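Local coordinates for possible adhesin (Caldicellulosiruptor kronotskyensis, PDB 4WA0), which is the C-terminal domain of a tapirin, a beta-helical adhesin that probably helps the bacterium attach to cellulose, at residues 51-56 and 78-83; 16-21 and 35-40; 155-160 and 176-181; 160-165 and 181-186. All coordinates share one frame; numbering follows the deposited sequence.

Contact 1. Residues 51-56 and 78-83; sequences ISKGEM and YVEKSL
The amide N of Ser-52 gives its proton to Tyr-78 O at 2.8 Å in an almost straight bond, 179° at the hydrogen. Ser-52 O then accepts from Glu-80 N. The strands pair in parallel here, Ile-51 beside Tyr-78 and Ser-52 beside Val-79. Met-56 N bonds Ser-82 O at 2.8 Å and resumes the pairing after the corner. Within the corner, Lys-81 N reaches Gly-54 O from above the carbonyl plane.

These are two successive coils of the parallel beta-helix, stacked where the chain turns from one face to the next. Ser-52 OG accepts from Gly-54 N, an ST turn, and also bonds Gly-35 O in the coil before.

Glu-55 folds back because its chain is bent at chi2 (-68°). Its OE1 takes the amide N of Ser-82 at 3.0 Å, met from above the carboxylate plane. Its OE2 lies against Lys-81 CB and CD, and the two side chains cross at about a right angle.

On the inner side, selenomethionine Met-56 runs over Val-79 at about a right angle. Its CE lies 3.7 Å from Val-79 CG2. Met-56 CG lies 3.6 Å from Leu-83 CD1, the two side chains side by side. On the other face of the strands, Ile-51 CG2 meets Tyr-78 CD1 at 4.1 Å. Helix 217-224 covers both residues, and the Tyr-78 ring also meets Tyr-101.

Contact 2. Residues 16-21 and 35-40; sequences GALNTN and GDLTID
Leu-18 and Leu-37 pair in parallel, as do Asn-19 and Thr-38. The backbone bonds run Leu-18 N to Asp-36 O, Thr-38 N to Leu-18 O and Thr-20 N to Thr-38 O, each 2.9 Å long. The axes of strands 17-19 and 37-39 diverge by only 6°.

One side chain extends this pattern. Thr-20 OG1 sits between its own backbone N and carbonyl carbon (chi1 74°). From there it accepts the amide N of Asp-40 at 2.9 Å, taking the place of a backbone carbonyl where the strand ends.

Waters bridge the two segments. Water 2 donates to both Thr-20 O and Thr-38 O. Water 3 lies within bonding distance of Asn-21 O and Asp-40 O.

Polar side chains share one face. Asn-19 and Thr-38 lie side by side, with Asn-19 OD1 3.4 Å from Thr-38 CB. Asn-19 ND2 is held by Asn-322 of the adjoining strand 320-325. Asp-40 OD1 forms a salt bridge with Lys-22.

Apolar contact is confined to the other face. There Leu-18 CD2 lies 4.2 Å from Leu-37 CG, the two side chains side by side in the interior.

Both strands belong to one parallel face of the beta-helix. Strand 320-325 flanks 17-19, and 37-39 is followed by strand 56-58. Leu-18 also touches Phe-321, and Leu-37 touches Leu-50 and Ser-52 of strand 50-52.

Contact 3. Residues 155-160 and 176-181; sequences TLKSNS and ILENGA
Glu-178 reaches across to Lys-157 and Ser-158 of the coil before it. Its CB lies 3.6 Å from Leu-156 O and equally near Ser-158 N. The chain then runs extended, chi2 -175°, and CG passes Leu-156 O and the CA of Lys-157. The carboxylate splits its work at the tip. Glu-178 OE1 accepts the amide N of Ser-158 at 3.0 Å on its anti side. Glu-178 OE2 takes Lys-157 NZ at 2.8 Å on its syn side, a salt bridge. Lys-157 is bent at chi2 and chi3, which lays CD and CE along the carboxylate. The lysine and glutamate lie side by side, and the two bonds should hold the carboxylate's rotation.

Before the turns, the strands pair in parallel. Leu-156 N bonds Ile-176 O at 2.7 Å, and Glu-178 N bonds Leu-156 O. Thr-155 OG1 meets Ile-176 CD1 on the outer face. Inside, Leu-156 CB lies 4.1 Å from Ala-181 CB.

The turns then stack on each other, with Asn-159 N bonding Asn-179 O at 3.1 Å. Lys-157 O takes both Ser-160 N and Ser-160 OG, the hydroxyl in the carbonyl plane. Each segment ends in a type II turn, Lys-157 to Ser-160 and Glu-178 to Ala-181. Matching corners stacked coil upon coil are characteristic of a parallel beta-helix.

Contact 4. Residues 160-165 and 181-186; sequences SAVYCN and AKLYLA
Tyr-163 and Tyr-184 both set CG anti to the carbonyl carbon, chi1 -59° and -55°, and turn their rings alike. Their side chains therefore run side by side. The ring planes are 2° apart and the centroids 4.5 Å apart; the rings are parallel but displaced, with little overlap. The closest atoms are Tyr-163 CE2 and Tyr-184 CD1, 3.4 Å apart, each over the face of the other ring, near its edge. Val-162 O lies at the Tyr-184 ring edge. Phe-210 packs against Tyr-163 and also touches Tyr-184.

Lys-182 curls back through bends at chi3 and chi4. Its NZ reaches Ser-160 O at 3.1 Å, and Lys-182 N bonds the same oxygen at 2.9 Å from the opposite face of the carbonyl plane. Two donors thus grip this oxygen. Lys-182 CE comes near Ala-161 CB.

Strands 161-164 and 182-185 are tied by regular parallel backbone bonds, from Val-162 N to Lys-182 O at 2.8 Å through to Ala-186 N to Cys-164 O at 3.1 Å. Inside, Val-162 CG1 meets Leu-183 CD1 at 3.7 Å, and Cys-164 CB meets Leu-185 CD2 at 3.9 Å. Leu-156 of the strand before also packs on Val-162 and Leu-183. After Cys-164 the chain turns its corner.

Residues stacked at matching positions of successive coils, tyrosine beside tyrosine outside and apolar side chains within, are a hallmark of parallel beta-helices.

All four contacts join neighbouring coils of one beta-helix, away from the magnesium site. All are partly buried, with apolar side chains on the inner face; contact 3 alone has exposed residues, in its turns. The centres of contacts 1 and 2 lie about 9 Å from the centre of the chain, those of contacts 3 and 4 about 27 Å. Contacts 1 and 2 touch through Glu-55, which probably bonds Leu-37 and Asp-36. Contacts 3 and 4 share Ser-160 and Ala-181: each strand of contact 3 is followed, after a turn, by one of contact 4. In corner contacts 1 and 3, side-chain carboxylates accept from backbone amides. Contact 2 adds bridging waters, contact 4 a tyrosine stack.

Contact 1. Residues 51-56 and 78-83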
loop_
_atom_site.group_PDB
_atom_site.type_symbol
_atom_site.label_atom_id
_atom_site.label_comp_id
_atom_site.label_asym_id
_atom_site.label_seq_id
_atom_site.Cartn_x
_atom_site.Cartn_y
_atom_site.Cartn_z
ATOM N N ILE A 51 0.424 4.379 -1.279
ATOM C CA ILE A 51 0.192 5.717 -0.717
ATOM C C ILE A 51 -1.066 5.789 0.087
ATOM O O ILE A 51 -2.129 5.493 -0.475
ATOM C CB ILE A 51 0.168 6.777 -1.837
ATOM C CG1 ILE A 51 1.482 6.710 -2.578
ATOM C CG2 ILE A 51 -0.149 8.204 -1.332
ATOM C CD1 ILE A 51 1.484 7.374 -3.910
ATOM N N SER A 52 -0.917 6.242 1.337
ATOM C CA SER A 52 -2.056 6.604 2.154
ATOM C C SER A 52 -1.978 8.035 2.664
ATOM O O SER A 52 -1.001 8.396 3.301
ATOM C CB SER A 52 -2.213 5.710 3.339
ATOM O OG SER A 52 -3.325 6.133 4.152
ATOM N N LYS A 53 -2.989 8.826 2.359
ATOM C CA LYS A 53 -3.118 10.215 2.916
ATOM C C LYS A 53 -3.836 10.249 4.243
ATOM O O LYS A 53 -4.359 11.233 4.664
ATOM C CB LYS A 53 -3.731 11.143 1.901
ATOM C CG LYS A 53 -2.856 11.287 0.653
ATOM C CD LYS A 53 -2.954 12.698 0.044
ATOM C CE LYS A 53 -1.806 13.033 -0.904
ATOM N NZ LYS A 53 -2.122 14.279 -1.645
ATOM N N GLY A 54 -3.724 9.193 4.989
ATOM C CA GLY A 54 -4.320 9.024 6.308
ATOM C C GLY A 54 -3.491 8.043 7.096
ATOM O O GLY A 54 -2.248 8.056 6.950
ATOM N N GLU A 55 -4.132 7.269 7.959
ATOM C CA GLU A 55 -3.525 6.263 8.761
ATOM C C GLU A 55 -3.339 5.027 7.853
ATOM O O GLU A 55 -4.193 4.806 7.011
ATOM C CB GLU A 55 -4.495 5.848 9.841
ATOM C CG GLU A 55 -4.879 6.939 10.827
ATOM C CD GLU A 55 -3.779 7.400 11.731
ATOM O OE1 GLU A 55 -2.683 6.809 11.773
ATOM O OE2 GLU A 55 -4.057 8.356 12.492
HETATM N N MSE A 56 -2.261 4.256 8.011
HETATM C CA MSE A 56 -2.140 2.940 7.360
HETATM C C MSE A 56 -2.109 1.949 8.438
HETATM O O MSE A 56 -1.369 2.085 9.420
HETATM C CB MSE A 56 -0.873 2.788 6.541
HETATM C CG MSE A 56 -0.743 1.446 5.808
HETATM SE SE MSE A 56 0.717 1.541 4.482
HETATM C CE MSE A 56 0.282 2.840 3.161
ATOM N N TYR A 78 4.129 5.789 1.280
ATOM C CA TYR A 78 3.870 7.071 1.876
ATOM C C TYR A 78 2.727 6.956 2.807
ATOM O O TYR A 78 1.686 6.515 2.414
ATOM C CB TYR A 78 3.618 8.113 0.801
ATOM C CG TYR A 78 3.210 9.491 1.303
ATOM C CD1 TYR A 78 1.956 9.729 1.798
ATOM C CD2 TYR A 78 4.065 10.576 1.190
ATOM C CE1 TYR A 78 1.537 11.018 2.205
ATOM C CE2 TYR A 78 3.679 11.845 1.641
ATOM C CZ TYR A 78 2.432 12.038 2.171
ATOM O OH TYR A 78 1.947 13.257 2.570
ATOM N N VAL A 79 2.924 7.370 4.045
ATOM C CA VAL A 79 1.837 7.363 5.052
ATOM C C VAL A 79 1.772 8.743 5.666
ATOM O O VAL A 79 2.705 9.180 6.356
ATOM C CB VAL A 79 2.081 6.308 6.120
ATOM C CG1 VAL A 79 0.921 6.250 7.129
ATOM C CG2 VAL A 79 2.268 4.924 5.479
ATOM N N GLU A 80 0.665 9.452 5.451
ATOM C CA GLU A 80 0.558 10.803 6.014
ATOM C C GLU A 80 0.528 10.830 7.561
ATOM O O GLU A 80 1.114 11.737 8.201
ATOM C CB GLU A 80 -0.682 11.489 5.404
ATOM C CG GLU A 80 -0.905 12.920 5.896
ATOM C CD GLU A 80 -2.290 13.486 5.574
ATOM O OE1 GLU A 80 -2.578 13.724 4.404
ATOM O OE2 GLU A 80 -3.089 13.766 6.520
ATOM N N LYS A 81 -0.177 9.872 8.170
ATOM C CA LYS A 81 -0.296 9.775 9.646
ATOM C C LYS A 81 0.550 8.627 10.163
ATOM O O LYS A 81 1.746 8.634 9.832
ATOM C CB LYS A 81 -1.776 9.796 10.074
ATOM C CG LYS A 81 -2.510 11.008 9.504
ATOM C CD LYS A 81 -3.963 11.023 9.924
ATOM C CE LYS A 81 -4.635 12.256 9.293
ATOM N NZ LYS A 81 -6.048 12.241 9.727
ATOM N N SER A 82 0.015 7.752 11.009
ATOM C CA SER A 82 0.753 6.662 11.546
ATOM C C SER A 82 0.614 5.391 10.695
ATOM O O SER A 82 -0.408 5.212 9.947
ATOM C CB SER A 82 0.220 6.380 12.929
ATOM O OG SER A 82 0.625 7.481 13.742
ATOM N N LEU A 83 1.667 4.601 10.738
ATOM C CA LEU A 83 1.635 3.234 10.255
ATOM C C LEU A 83 1.615 2.269 11.409
ATOM O O LEU A 83 2.500 2.330 12.350
ATOM C CB LEU A 83 2.855 2.957 9.437
ATOM C CG LEU A 83 3.053 1.495 8.990
ATOM C CD1 LEU A 83 1.932 0.925 8.154
ATOM C CD2 LEU A 83 4.331 1.470 8.173
#

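Contact 2. Residues 16-21 and 35-40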
loop_
_atom_site.group_PDB
_atom_site.type_symbol
_atom_site.label_atom_id
_atom_site.label_comp_id
_atom_site.label_asym_id
_atom_site.label_seq_id
_atom_site.Cartn_x
_atom_site.Cartn_y
_atom_site.Cartn_z
ATOM N N GLY A 16 -11.133 8.156 -1.150
ATOM C CA GLY A 16 -11.266 8.238 0.265
ATOM C C GLY A 16 -10.634 6.992 0.906
ATOM O O GLY A 16 -9.827 6.290 0.274
ATOM N N ALA A 17 -11.020 6.707 2.132
ATOM C CA ALA A 17 -10.550 5.557 2.864
ATOM C C ALA A 17 -10.711 4.225 2.077
ATOM O O ALA A 17 -11.721 3.994 1.426
ATOM C CB ALA A 17 -11.204 5.458 4.237
ATOM N N LEU A 18 -9.710 3.363 2.209
ATOM C CA LEU A 18 -9.671 2.069 1.483
ATOM C C LEU A 18 -9.535 0.961 2.523
ATOM O O LEU A 18 -8.574 0.937 3.291
ATOM C CB LEU A 18 -8.518 2.051 0.482
ATOM C CG LEU A 18 -8.196 0.634 -0.087
ATOM C CD1 LEU A 18 -9.320 0.021 -0.925
ATOM C CD2 LEU A 18 -6.951 0.635 -0.971
ATOM N N ASN A 19 -10.474 -0.004 2.499
ATOM C CA ASN A 19 -10.376 -1.216 3.248
ATOM C C ASN A 19 -10.257 -2.388 2.298
ATOM O O ASN A 19 -11.193 -2.686 1.554
ATOM C CB ASN A 19 -11.603 -1.390 4.110
ATOM C CG ASN A 19 -11.794 -0.222 5.077
ATOM O OD1 ASN A 19 -10.877 0.237 5.715
ATOM N ND2 ASN A 19 -13.034 0.238 5.183
ATOM N N THR A 20 -9.090 -3.030 2.218
ATOM C CA THR A 20 -8.921 -4.193 1.366
ATOM C C THR A 20 -9.620 -5.468 1.907
ATOM O O THR A 20 -10.070 -5.569 3.050
ATOM C CB THR A 20 -7.463 -4.526 1.034
ATOM O OG1 THR A 20 -6.844 -5.088 2.171
ATOM C CG2 THR A 20 -6.706 -3.311 0.696
ATOM N N ASN A 21 -9.742 -6.436 1.007
ATOM C CA ASN A 21 -10.233 -7.722 1.382
ATOM C C ASN A 21 -9.067 -8.598 1.847
ATOM O O ASN A 21 -7.894 -8.244 1.674
ATOM C CB ASN A 21 -10.947 -8.395 0.199
ATOM C CG ASN A 21 -10.089 -8.559 -1.049
ATOM O OD1 ASN A 21 -9.361 -7.665 -1.444
ATOM N ND2 ASN A 21 -10.273 -9.665 -1.747
ATOM N N GLY A 35 -7.675 8.543 2.011
ATOM C CA GLY A 35 -7.913 8.513 3.440
ATOM C C GLY A 35 -7.195 7.386 4.106
ATOM O O GLY A 35 -6.106 6.924 3.590
ATOM N N ASP A 36 -7.746 6.936 5.234
ATOM C CA ASP A 36 -7.118 5.818 5.939
ATOM C C ASP A 36 -7.096 4.530 5.091
ATOM O O ASP A 36 -8.144 4.122 4.500
ATOM C CB ASP A 36 -7.873 5.542 7.276
ATOM C CG ASP A 36 -7.806 6.727 8.273
ATOM O OD1 ASP A 36 -6.925 7.627 8.103
ATOM O OD2 ASP A 36 -8.668 6.716 9.210
ATOM N N LEU A 37 -5.940 3.887 5.050
ATOM C CA LEU A 37 -5.717 2.627 4.277
ATOM C C LEU A 37 -5.539 1.427 5.218
ATOM O O LEU A 37 -4.513 1.344 5.930
ATOM C CB LEU A 37 -4.505 2.830 3.388
ATOM C CG LEU A 37 -4.448 2.079 2.061
ATOM C CD1 LEU A 37 -3.327 2.572 1.122
ATOM C CD2 LEU A 37 -4.310 0.569 2.344
ATOM N N THR A 38 -6.523 0.501 5.236
ATOM C CA THR A 38 -6.551 -0.649 6.074
ATOM C C THR A 38 -6.408 -1.869 5.210
ATOM O O THR A 38 -7.256 -2.181 4.350
ATOM C CB THR A 38 -7.825 -0.700 6.901
ATOM O OG1 THR A 38 -7.883 0.513 7.707
ATOM C CG2 THR A 38 -7.749 -1.866 7.780
ATOM N N ILE A 39 -5.258 -2.484 5.405
ATOM C CA ILE A 39 -4.871 -3.692 4.643
ATOM C C ILE A 39 -5.218 -4.907 5.477
ATOM O O ILE A 39 -4.590 -5.193 6.551
ATOM C CB ILE A 39 -3.381 -3.669 4.294
ATOM C CG1 ILE A 39 -3.040 -2.441 3.432
ATOM C CG2 ILE A 39 -2.998 -4.967 3.566
ATOM C CD1 ILE A 39 -1.560 -2.309 3.030
ATOM N N ASP A 40 -6.172 -5.675 4.962
ATOM C CA ASP A 40 -6.575 -6.888 5.694
ATOM C C ASP A 40 -5.584 -8.022 5.468
ATOM O O ASP A 40 -4.708 -8.003 4.562
ATOM C CB ASP A 40 -8.016 -7.335 5.336
ATOM C CG ASP A 40 -8.754 -7.922 6.571
ATOM O OD1 ASP A 40 -8.120 -8.447 7.638
ATOM O OD2 ASP A 40 -10.008 -7.931 6.424
HETATM O O HOH W 1 -9.434 2.278 6.174
HETATM O O HOH W 2 -9.608 -3.918 5.371
HETATM O O HOH W 3 -5.181 -8.897 1.881
#

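Contact 3. Residues 155-160 and 176-181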
loop_
_atom_site.group_PDB
_atom_site.type_symbol
_atom_site.label_atom_id
_atom_site.label_comp_id
_atom_site.label_asym_id
_atom_site.label_seq_id
_atom_site.Cartn_x
_atom_site.Cartn_y
_atom_site.Cartn_z
ATOM N N THR A 155 18.700 -3.759 12.409
ATOM C CA THR A 155 20.024 -3.907 11.781
ATOM C C THR A 155 20.289 -2.755 10.879
ATOM O O THR A 155 19.483 -2.478 9.975
ATOM C CB THR A 155 20.146 -5.223 11.022
ATOM O OG1 THR A 155 19.952 -6.305 11.929
ATOM C CG2 THR A 155 21.519 -5.394 10.438
ATOM N N LEU A 156 21.415 -2.057 11.115
ATOM C CA LEU A 156 21.857 -0.967 10.239
ATOM C C LEU A 156 22.905 -1.591 9.317
ATOM O O LEU A 156 23.987 -1.994 9.763
ATOM C CB LEU A 156 22.356 0.281 11.042
ATOM C CG LEU A 156 21.360 0.659 12.208
ATOM C CD1 LEU A 156 21.896 1.924 12.909
ATOM C CD2 LEU A 156 19.962 0.888 11.671
ATOM N N LYS A 157 22.593 -1.719 8.030
ATOM C CA LYS A 157 23.489 -2.485 7.136
ATOM C C LYS A 157 24.753 -1.683 6.820
ATOM O O LYS A 157 24.896 -0.503 7.102
ATOM C CB LYS A 157 22.776 -2.924 5.849
ATOM C CG LYS A 157 21.475 -3.699 6.092
ATOM C CD LYS A 157 21.710 -5.092 6.573
ATOM C CE LYS A 157 22.162 -5.992 5.435
ATOM N NZ LYS A 157 22.561 -7.311 6.012
ATOM N N SER A 158 25.694 -2.335 6.157
ATOM C CA SER A 158 27.005 -1.713 5.959
ATOM C C SER A 158 26.968 -0.364 5.261
ATOM O O SER A 158 26.232 -0.173 4.267
ATOM C CB SER A 158 27.976 -2.679 5.284
ATOM O OG SER A 158 27.460 -3.054 4.051
ATOM N N ASN A 159 27.729 0.575 5.828
ATOM C CA ASN A 159 27.852 1.954 5.349
ATOM C C ASN A 159 26.598 2.782 5.327
ATOM O O ASN A 159 26.576 3.873 4.747
ATOM C CB ASN A 159 28.557 1.935 4.005
ATOM C CG ASN A 159 29.897 1.262 4.132
ATOM O OD1 ASN A 159 30.718 1.721 4.931
ATOM N ND2 ASN A 159 30.073 0.098 3.484
ATOM N N SER A 160 25.560 2.303 6.038
ATOM C CA SER A 160 24.304 3.051 6.139
ATOM C C SER A 160 24.573 4.293 7.018
ATOM O O SER A 160 25.644 4.400 7.639
ATOM C CB SER A 160 23.161 2.173 6.699
ATOM O OG SER A 160 23.482 1.732 7.999
ATOM N N ILE A 176 21.844 -3.696 15.835
ATOM C CA ILE A 176 23.062 -4.218 15.236
ATOM C C ILE A 176 23.601 -3.260 14.199
ATOM O O ILE A 176 22.833 -2.843 13.287
ATOM C CB ILE A 176 22.784 -5.581 14.602
ATOM C CG1 ILE A 176 22.218 -6.527 15.661
ATOM C CG2 ILE A 176 24.069 -6.113 13.937
ATOM C CD1 ILE A 176 21.099 -7.428 15.186
ATOM N N LEU A 177 24.876 -2.861 14.333
ATOM C CA LEU A 177 25.533 -2.064 13.289
ATOM C C LEU A 177 26.495 -2.950 12.515
ATOM O O LEU A 177 27.302 -3.660 13.105
ATOM C CB LEU A 177 26.333 -0.921 13.821
ATOM C CG LEU A 177 25.642 0.369 14.197
ATOM C CD1 LEU A 177 24.857 0.162 15.467
ATOM C CD2 LEU A 177 26.584 1.553 14.348
ATOM N N GLU A 178 26.318 -3.016 11.182
ATOM C CA GLU A 178 27.314 -3.720 10.366
ATOM C C GLU A 178 28.463 -2.780 10.066
ATOM O O GLU A 178 28.446 -1.564 10.358
ATOM C CB GLU A 178 26.710 -4.209 9.061
ATOM C CG GLU A 178 25.607 -5.221 9.264
ATOM C CD GLU A 178 25.096 -5.799 7.920
ATOM O OE1 GLU A 178 25.352 -5.213 6.797
ATOM O OE2 GLU A 178 24.439 -6.858 8.051
ATOM N N ASN A 179 29.501 -3.337 9.437
ATOM C CA ASN A 179 30.721 -2.557 9.135
ATOM C C ASN A 179 30.440 -1.249 8.397
ATOM O O ASN A 179 29.755 -1.243 7.382
ATOM C CB ASN A 179 31.607 -3.455 8.257
ATOM C CG ASN A 179 32.972 -2.889 8.007
ATOM O OD1 ASN A 179 33.179 -2.148 7.038
ATOM N ND2 ASN A 179 33.900 -3.229 8.847
ATOM N N GLY A 180 30.979 -0.150 8.890
ATOM C CA GLY A 180 30.861 1.173 8.282
ATOM C C GLY A 180 29.539 1.851 8.442
ATOM O O GLY A 180 29.390 3.028 8.020
ATOM N N ALA A 181 28.593 1.178 9.140
ATOM C CA ALA A 181 27.316 1.851 9.404
ATOM C C ALA A 181 27.623 3.027 10.375
ATOM O O ALA A 181 28.580 2.961 11.225
ATOM C CB ALA A 181 26.325 0.890 10.026
#

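Contact 4. Residues 160-165 and 181-186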
loop_
_atom_site.group_PDB
_atom_site.type_symbol
_atom_site.label_atom_id
_atom_site.label_comp_id
_atom_site.label_asym_id
_atom_site.label_seq_id
_atom_site.Cartn_x
_atom_site.Cartn_y
_atom_site.Cartn_z
ATOM N N SER A 160 25.560 2.303 6.038
ATOM C CA SER A 160 24.304 3.051 6.139
ATOM C C SER A 160 24.573 4.293 7.018
ATOM O O SER A 160 25.644 4.400 7.639
ATOM C CB SER A 160 23.161 2.173 6.699
ATOM O OG SER A 160 23.482 1.732 7.999
ATOM N N ALA A 161 23.653 5.248 7.009
ATOM C CA ALA A 161 23.687 6.478 7.824
ATOM C C ALA A 161 22.316 6.623 8.446
ATOM O O ALA A 161 21.261 6.678 7.741
ATOM C CB ALA A 161 24.002 7.679 6.962
ATOM N N VAL A 162 22.280 6.657 9.774
ATOM C CA VAL A 162 20.982 6.689 10.459
ATOM C C VAL A 162 21.008 7.818 11.459
ATOM O O VAL A 162 21.946 7.880 12.257
ATOM C CB VAL A 162 20.779 5.372 11.199
ATOM C CG1 VAL A 162 19.594 5.501 12.107
ATOM C CG2 VAL A 162 20.637 4.249 10.204
ATOM N N TYR A 163 19.995 8.658 11.475
ATOM C CA TYR A 163 19.973 9.868 12.310
ATOM C C TYR A 163 18.700 9.812 13.140
ATOM O O TYR A 163 17.656 9.704 12.536
ATOM C CB TYR A 163 19.944 11.061 11.444
ATOM C CG TYR A 163 21.104 11.242 10.453
ATOM C CD1 TYR A 163 21.119 10.548 9.286
ATOM C CD2 TYR A 163 22.184 12.129 10.726
ATOM C CE1 TYR A 163 22.147 10.694 8.389
ATOM C CE2 TYR A 163 23.207 12.302 9.827
ATOM C CZ TYR A 163 23.177 11.568 8.656
ATOM O OH TYR A 163 24.201 11.672 7.747
ATOM N N CYS A 164 18.789 9.804 14.471
ATOM C CA CYS A 164 17.594 9.703 15.384
ATOM C C CYS A 164 17.790 10.699 16.508
ATOM O O CYS A 164 18.892 10.987 16.924
ATOM C CB CYS A 164 17.265 8.308 16.054
ATOM S SG CYS A 164 17.633 6.883 15.042
ATOM N N ASN A 165 16.705 11.182 17.046
ATOM C CA ASN A 165 16.826 11.934 18.269
ATOM C C ASN A 165 17.258 11.152 19.476
ATOM O O ASN A 165 18.092 11.608 20.249
ATOM C CB ASN A 165 15.486 12.664 18.577
ATOM C CG ASN A 165 15.590 13.556 19.782
ATOM O OD1 ASN A 165 15.085 13.200 20.857
ATOM N ND2 ASN A 165 16.354 14.611 19.669
ATOM N N ALA A 181 28.593 1.178 9.140
ATOM C CA ALA A 181 27.316 1.851 9.404
ATOM C C ALA A 181 27.623 3.027 10.375
ATOM O O ALA A 181 28.580 2.961 11.225
ATOM C CB ALA A 181 26.325 0.890 10.026
ATOM N N LYS A 182 26.873 4.110 10.250
ATOM C CA LYS A 182 27.079 5.316 11.047
ATOM C C LYS A 182 25.750 5.634 11.730
ATOM O O LYS A 182 24.733 5.912 11.007
ATOM C CB LYS A 182 27.410 6.502 10.125
ATOM C CG LYS A 182 28.700 6.211 9.350
ATOM C CD LYS A 182 29.088 7.209 8.269
ATOM C CE LYS A 182 28.079 7.267 7.127
ATOM N NZ LYS A 182 28.000 5.935 6.444
ATOM N N LEU A 183 25.712 5.588 13.065
ATOM C CA LEU A 183 24.535 5.993 13.832
ATOM C C LEU A 183 24.798 7.344 14.511
ATOM O O LEU A 183 25.808 7.502 15.217
ATOM C CB LEU A 183 24.208 4.997 14.913
ATOM C CG LEU A 183 23.013 5.240 15.865
ATOM C CD1 LEU A 183 21.742 5.444 15.086
ATOM C CD2 LEU A 183 22.963 4.107 16.888
ATOM N N TYR A 184 23.876 8.268 14.322
ATOM C CA TYR A 184 23.950 9.606 14.923
ATOM C C TYR A 184 22.764 9.790 15.817
ATOM O O TYR A 184 21.645 9.631 15.348
ATOM C CB TYR A 184 23.966 10.742 13.901
ATOM C CG TYR A 184 25.042 10.703 12.802
ATOM C CD1 TYR A 184 24.863 9.962 11.649
ATOM C CD2 TYR A 184 26.169 11.512 12.879
ATOM C CE1 TYR A 184 25.837 9.974 10.628
ATOM C CE2 TYR A 184 27.124 11.509 11.896
ATOM C CZ TYR A 184 26.935 10.752 10.756
ATOM O OH TYR A 184 27.854 10.800 9.739
ATOM N N LEU A 185 23.008 10.068 17.119
ATOM C CA LEU A 185 21.944 10.253 18.066
ATOM C C LEU A 185 22.081 11.620 18.629
ATOM O O LEU A 185 23.195 12.014 18.998
ATOM C CB LEU A 185 22.076 9.174 19.178
ATOM C CG LEU A 185 21.911 7.748 18.693
ATOM C CD1 LEU A 185 22.157 6.829 19.846
ATOM C CD2 LEU A 185 20.511 7.569 18.120
ATOM N N ALA A 186 20.986 12.361 18.702
ATOM C CA ALA A 186 20.987 13.731 19.282
ATOM C C ALA A 186 21.168 13.736 20.799
ATOM O O ALA A 186 21.451 14.735 21.362
ATOM C CB ALA A 186 19.692 14.430 18.922
#